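Local structure of aminoglycoside phosphotransferase (Mycobacterium smegmatis, 6EF6) at residues Q33-Y38 with S66-H71; S83-L88 with R109-V114. The protein phosphorylates (S)-1-amino-2-propanol, acting as a kinase associated with the aminoacetone utilization microcompartment. One frame throughout, in Å; residues are numbered along the deposited sequence.

Interaction 1: residues Q33-Y38 with S66-H71. With BEZ (benzoic acid), chain B.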
# COMPACT_ATOMS: atom_id res chain seq x y z
N GLN A 33 19.95 6.22 16.79
CA GLN A 33 20.85 5.08 16.89
C GLN A 33 21.28 4.62 15.52
O GLN A 33 22.45 4.27 15.31
CB GLN A 33 20.18 3.91 17.61
CG GLN A 33 19.87 4.14 19.09
CD GLN A 33 19.26 2.91 19.73
OE1 GLN A 33 19.84 1.83 19.70
NE2 GLN A 33 18.06 3.07 20.28
N ALA A 34 20.34 4.55 14.58
CA ALA A 34 20.65 4.01 13.26
C ALA A 34 21.64 4.89 12.51
O ALA A 34 22.40 4.37 11.68
CB ALA A 34 19.36 3.85 12.44
N LEU A 35 21.63 6.19 12.75
CA LEU A 35 22.54 7.09 12.04
C LEU A 35 23.99 6.68 12.22
O LEU A 35 24.80 6.92 11.32
CB LEU A 35 22.33 8.53 12.49
CG LEU A 35 21.00 9.16 12.05
CD1 LEU A 35 20.91 10.58 12.57
CD2 LEU A 35 20.84 9.13 10.54
N THR A 36 24.35 6.09 13.35
CA THR A 36 25.76 5.77 13.52
C THR A 36 26.21 4.71 12.52
O THR A 36 27.43 4.53 12.34
CB THR A 36 26.07 5.31 14.94
OG1 THR A 36 25.45 4.06 15.18
CG2 THR A 36 25.55 6.30 15.94
N HIS A 37 25.29 4.00 11.88
CA HIS A 37 25.64 2.95 10.93
C HIS A 37 25.80 3.45 9.50
O HIS A 37 26.12 2.66 8.61
CB HIS A 37 24.62 1.82 11.00
CG HIS A 37 24.66 1.09 12.29
ND1 HIS A 37 23.99 1.55 13.41
CD2 HIS A 37 25.34 -0.01 12.68
CE1 HIS A 37 24.24 0.74 14.43
NE2 HIS A 37 25.07 -0.21 14.01
N TYR A 38 25.63 4.73 9.27
CA TYR A 38 25.69 5.33 7.95
C TYR A 38 26.70 6.46 7.97
O TYR A 38 27.08 6.98 9.02
CB TYR A 38 24.31 5.83 7.54
CG TYR A 38 23.28 4.71 7.45
CD1 TYR A 38 23.18 3.93 6.28
CD2 TYR A 38 22.41 4.43 8.49
CE1 TYR A 38 22.24 2.91 6.18
CE2 TYR A 38 21.46 3.42 8.38
CZ TYR A 38 21.36 2.68 7.21
OH TYR A 38 20.42 1.69 7.10
N SER A 66 18.53 12.61 2.73
CA SER A 66 18.19 11.21 2.51
C SER A 66 17.00 10.85 3.40
O SER A 66 16.48 11.69 4.13
CB SER A 66 19.40 10.29 2.70
OG SER A 66 19.98 10.43 4.00
N ILE A 67 16.53 9.61 3.28
CA ILE A 67 15.31 9.17 3.95
C ILE A 67 15.58 7.92 4.78
O ILE A 67 16.12 6.92 4.27
CB ILE A 67 14.18 8.93 2.94
CG1 ILE A 67 13.78 10.28 2.33
CG2 ILE A 67 13.01 8.28 3.64
CD1 ILE A 67 12.90 10.17 1.12
N LEU A 68 15.20 7.96 6.05
CA LEU A 68 15.39 6.82 6.93
C LEU A 68 14.03 6.23 7.33
O LEU A 68 13.19 6.95 7.88
CB LEU A 68 16.18 7.26 8.17
CG LEU A 68 16.71 6.15 9.05
CD1 LEU A 68 17.81 5.39 8.37
CD2 LEU A 68 17.25 6.79 10.35
N ARG A 69 13.81 4.95 7.05
CA ARG A 69 12.57 4.27 7.39
C ARG A 69 12.78 3.34 8.59
O ARG A 69 13.55 2.37 8.50
CB ARG A 69 12.09 3.44 6.19
CG ARG A 69 10.82 2.65 6.42
CD ARG A 69 10.40 1.94 5.14
NE ARG A 69 11.22 0.77 4.88
CZ ARG A 69 11.05 -0.03 3.83
NH1 ARG A 69 10.15 0.25 2.89
NH2 ARG A 69 11.77 -1.13 3.75
N VAL A 70 12.09 3.61 9.69
CA VAL A 70 12.16 2.77 10.89
C VAL A 70 10.93 1.85 10.90
O VAL A 70 9.80 2.31 11.05
CB VAL A 70 12.23 3.61 12.17
CG1 VAL A 70 12.23 2.71 13.43
CG2 VAL A 70 13.47 4.49 12.19
N HIS A 71 11.13 0.54 10.76
CA HIS A 71 10.01 -0.38 10.64
C HIS A 71 9.30 -0.55 11.97
O HIS A 71 9.93 -0.67 13.03
CB HIS A 71 10.51 -1.74 10.15
CG HIS A 71 10.87 -1.75 8.70
ND1 HIS A 71 9.99 -2.19 7.74
CD2 HIS A 71 11.98 -1.35 8.05
CE1 HIS A 71 10.56 -2.05 6.55
NE2 HIS A 71 11.78 -1.57 6.71
C BEZ B . 9.16 3.96 2.42
O1 BEZ B . 9.34 2.85 1.92
O2 BEZ B . 8.47 4.07 3.47
C1 BEZ B . 9.77 5.14 1.74
C2 BEZ B . 9.29 6.42 1.99
C3 BEZ B . 9.88 7.51 1.36
C4 BEZ B . 10.92 7.31 0.47
C5 BEZ B . 11.40 6.03 0.22
C6 BEZ B . 10.82 4.95 0.85

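Interaction 2: residues S83-L88 with R109-V114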
# COMPACT_ATOMS: atom_id res chain seq x y z
N SER A 83 13.58 -9.17 0.82
CA SER A 83 12.85 -9.51 -0.39
C SER A 83 12.20 -8.29 -1.04
O SER A 83 12.19 -8.17 -2.27
CB SER A 83 11.83 -10.61 -0.09
OG SER A 83 12.51 -11.84 0.17
N GLU A 84 11.62 -7.37 -0.25
CA GLU A 84 11.12 -6.12 -0.80
C GLU A 84 12.25 -5.41 -1.53
O GLU A 84 12.07 -4.93 -2.65
CB GLU A 84 10.61 -5.21 0.33
CG GLU A 84 10.23 -3.78 -0.15
CD GLU A 84 10.29 -2.71 0.96
OE1 GLU A 84 10.54 -3.06 2.13
OE2 GLU A 84 10.07 -1.53 0.63
N LEU A 85 13.40 -5.29 -0.87
CA LEU A 85 14.54 -4.58 -1.44
C LEU A 85 15.04 -5.26 -2.72
O LEU A 85 15.48 -4.58 -3.63
CB LEU A 85 15.66 -4.37 -0.40
CG LEU A 85 15.22 -3.65 0.90
CD1 LEU A 85 16.42 -3.40 1.78
CD2 LEU A 85 14.44 -2.36 0.66
N ASP A 86 14.96 -6.58 -2.80
CA ASP A 86 15.31 -7.27 -4.05
C ASP A 86 14.36 -6.90 -5.18
O ASP A 86 14.79 -6.72 -6.33
CB ASP A 86 15.27 -8.78 -3.83
CG ASP A 86 16.46 -9.31 -3.01
OD1 ASP A 86 17.49 -8.59 -2.92
OD2 ASP A 86 16.33 -10.42 -2.47
N TRP A 87 13.06 -6.73 -4.90
CA TRP A 87 12.18 -6.25 -5.96
C TRP A 87 12.53 -4.83 -6.36
O TRP A 87 12.55 -4.50 -7.56
CB TRP A 87 10.71 -6.36 -5.55
CG TRP A 87 9.74 -6.20 -6.68
CD1 TRP A 87 10.00 -6.36 -8.01
CD2 TRP A 87 8.34 -5.85 -6.61
NE1 TRP A 87 8.88 -6.13 -8.76
CE2 TRP A 87 7.84 -5.79 -7.93
CE3 TRP A 87 7.49 -5.54 -5.57
CZ2 TRP A 87 6.52 -5.52 -8.23
CZ3 TRP A 87 6.18 -5.23 -5.86
CH2 TRP A 87 5.70 -5.20 -7.18
N LEU A 88 12.81 -3.96 -5.38
CA LEU A 88 13.19 -2.59 -5.74
C LEU A 88 14.41 -2.59 -6.64
O LEU A 88 14.46 -1.84 -7.61
CB LEU A 88 13.47 -1.73 -4.50
CG LEU A 88 12.36 -1.52 -3.50
CD1 LEU A 88 12.82 -0.59 -2.37
CD2 LEU A 88 11.11 -0.99 -4.16
N ARG A 109 25.49 -3.58 4.46
CA ARG A 109 24.20 -4.24 4.53
C ARG A 109 23.07 -3.27 4.26
O ARG A 109 23.19 -2.05 4.45
CB ARG A 109 24.06 -4.95 5.87
CG ARG A 109 25.12 -6.08 5.94
CD ARG A 109 25.23 -6.78 7.28
NE ARG A 109 23.93 -6.88 7.94
CZ ARG A 109 23.54 -6.14 8.97
NH1 ARG A 109 22.33 -6.32 9.49
NH2 ARG A 109 24.34 -5.22 9.50
N ARG A 110 21.96 -3.81 3.78
CA ARG A 110 20.83 -2.99 3.39
C ARG A 110 19.86 -2.75 4.53
O ARG A 110 19.20 -1.71 4.55
CB ARG A 110 20.09 -3.66 2.24
CG ARG A 110 20.95 -3.78 1.00
CD ARG A 110 20.23 -4.41 -0.21
NE ARG A 110 19.75 -5.74 0.10
CZ ARG A 110 18.95 -6.43 -0.73
NH1 ARG A 110 18.64 -5.93 -1.91
NH2 ARG A 110 18.52 -7.63 -0.37
N VAL A 111 19.70 -3.71 5.43
CA VAL A 111 18.79 -3.58 6.57
C VAL A 111 19.62 -3.51 7.84
O VAL A 111 20.34 -4.46 8.17
CB VAL A 111 17.82 -4.77 6.63
CG1 VAL A 111 16.80 -4.53 7.77
CG2 VAL A 111 17.13 -4.94 5.26
N VAL A 112 19.50 -2.40 8.56
CA VAL A 112 20.18 -2.22 9.85
C VAL A 112 19.19 -2.55 10.95
O VAL A 112 18.11 -1.95 11.00
CB VAL A 112 20.68 -0.77 10.01
CG1 VAL A 112 21.20 -0.53 11.42
CG2 VAL A 112 21.77 -0.48 8.99
N THR A 113 19.56 -3.45 11.85
CA THR A 113 18.74 -3.79 13.00
C THR A 113 19.36 -3.18 14.23
O THR A 113 20.55 -3.41 14.49
CB THR A 113 18.65 -5.31 13.18
OG1 THR A 113 18.05 -5.89 12.01
CG2 THR A 113 17.80 -5.67 14.40
N VAL A 114 18.58 -2.40 14.98
CA VAL A 114 19.13 -1.82 16.20
C VAL A 114 18.31 -2.27 17.40
O VAL A 114 17.08 -2.43 17.33
CB VAL A 114 19.32 -0.29 16.19
CG1 VAL A 114 20.13 0.14 14.96
CG2 VAL A 114 18.00 0.40 16.23

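Interaction 1: residues Q33-Y38 with S66-H71
The ring of Tyr38 meets one branch of Leu68 at a slant, CE2 lying 4.1 Å from Leu68 CD1, while His128 of strand 124-130 adds an edge-to-face ring contact with the same tyrosine. On the other side of the strand, the guanidinium of Arg69 receives carboxylate oxygen O1 of benzoic acid at its edge, near its own plane. Arg69 NH1 donates the hydrogen bond, 2.9 Å to BEZ O1, bent to 137° at the hydrogen. The His71 imidazole carries Arg69 CG over one face, 4.3 Å above the plane and displaced toward the rim, and has Arg69 NH2 in plane at its edge. No hydrogen bond joins residues 33-38 to residues 66-71; the grip is apolar and buried. Leu68 holds CG opposite its backbone N (chi1 -168°), projecting the isobutyl group toward residues 34-38: CD1 goes to Tyr38, and Leu68 CD2 sits 4.2 Å from Ala34 CB and 4.3 Å from Leu35 CD2. Strand 64-70 is the middle strand of the five-stranded antiparallel sheet in the N-terminal lobe of this protein-kinase-like fold, the third in chain order, and helix 28-35 packs on one side of it. A type I turn from Leu35 to Tyr38, with Tyr38 N bonded to Leu35 O at 3.1 Å, brings the tyrosine back over the sheet beside the helix. Ile67 and Arg69 point to the ligand side, where Ile67 CD1 approaches BEZ C4 to 3.5 Å. Thr56 of strand 55-61 and Phe129 of strand 124-130 also line this benzoate pocket, which probably overlaps the nucleotide site used by related kinases.

Interaction 2: residues S83-L88 with R109-V114
A bend at chi3 (-60°) in the otherwise extended chain of Arg110 turns its guanidinium toward Asp86, whose CG stands beside its own backbone N (chi1 -74°) and swings the carboxylate toward the arginine. The resulting salt bridge is end-on but uses a single acceptor: Arg110 NH2 lies 2.9 Å and Arg110 NH1 3.1 Å from Asp86 OD1. Both nitrogens approach OD1 from the same face of the carboxylate, out of its plane, whereas OD1 stays close to the plane of the guanidinium; the two planes are 35° apart. Leu85 supplies the floor. Leu85 CB lies under one face of the guanidinium, toward the rim and 3.7 Å from Arg110 NH1, and the leucine runs antiparallel to the arginine chain, with Leu85 CD1 3.7 Å from Arg110 CB. In the kinase-like fold, helix 78-94 probably corresponds to helix C, packed against the N-lobe sheet, and residues 109-111 lead into 112-114, an outermost strand of that sheet. Leu85 CD1 also packs 3.9 Å from Val111 CG2, and the leucine reaches on to Val127 in the neighbouring strand 124-130. Val111 rests in addition on Ile81 and Glu82, one turn earlier in the helix, and the side chain of Arg110 touches Glu82 as well.

Overall arrangement
Interaction 1 and interaction 2 reach the same N-lobe sheet, their centres 12 Å apart. A salt bridge connects them: Arg69 NH2 of strand 64-70 lies 2.8 Å from Glu84 OE1 of helix 78-94, a pairing that resembles the strand-lysine to helix-C-glutamate bridge of protein kinases, with arginine probably in the lysine's place. They also touch at the sheet's edge, where Tyr38 OH comes 3.2 Å from Val112 CG2. Arg69 holds the benzoate directly. In interaction 2, the side chain of Leu85 is about 7 Å from the bound benzoic acid, between nearest atoms. The pocket also contains Asp252, which with Asp231 binds a sodium ion.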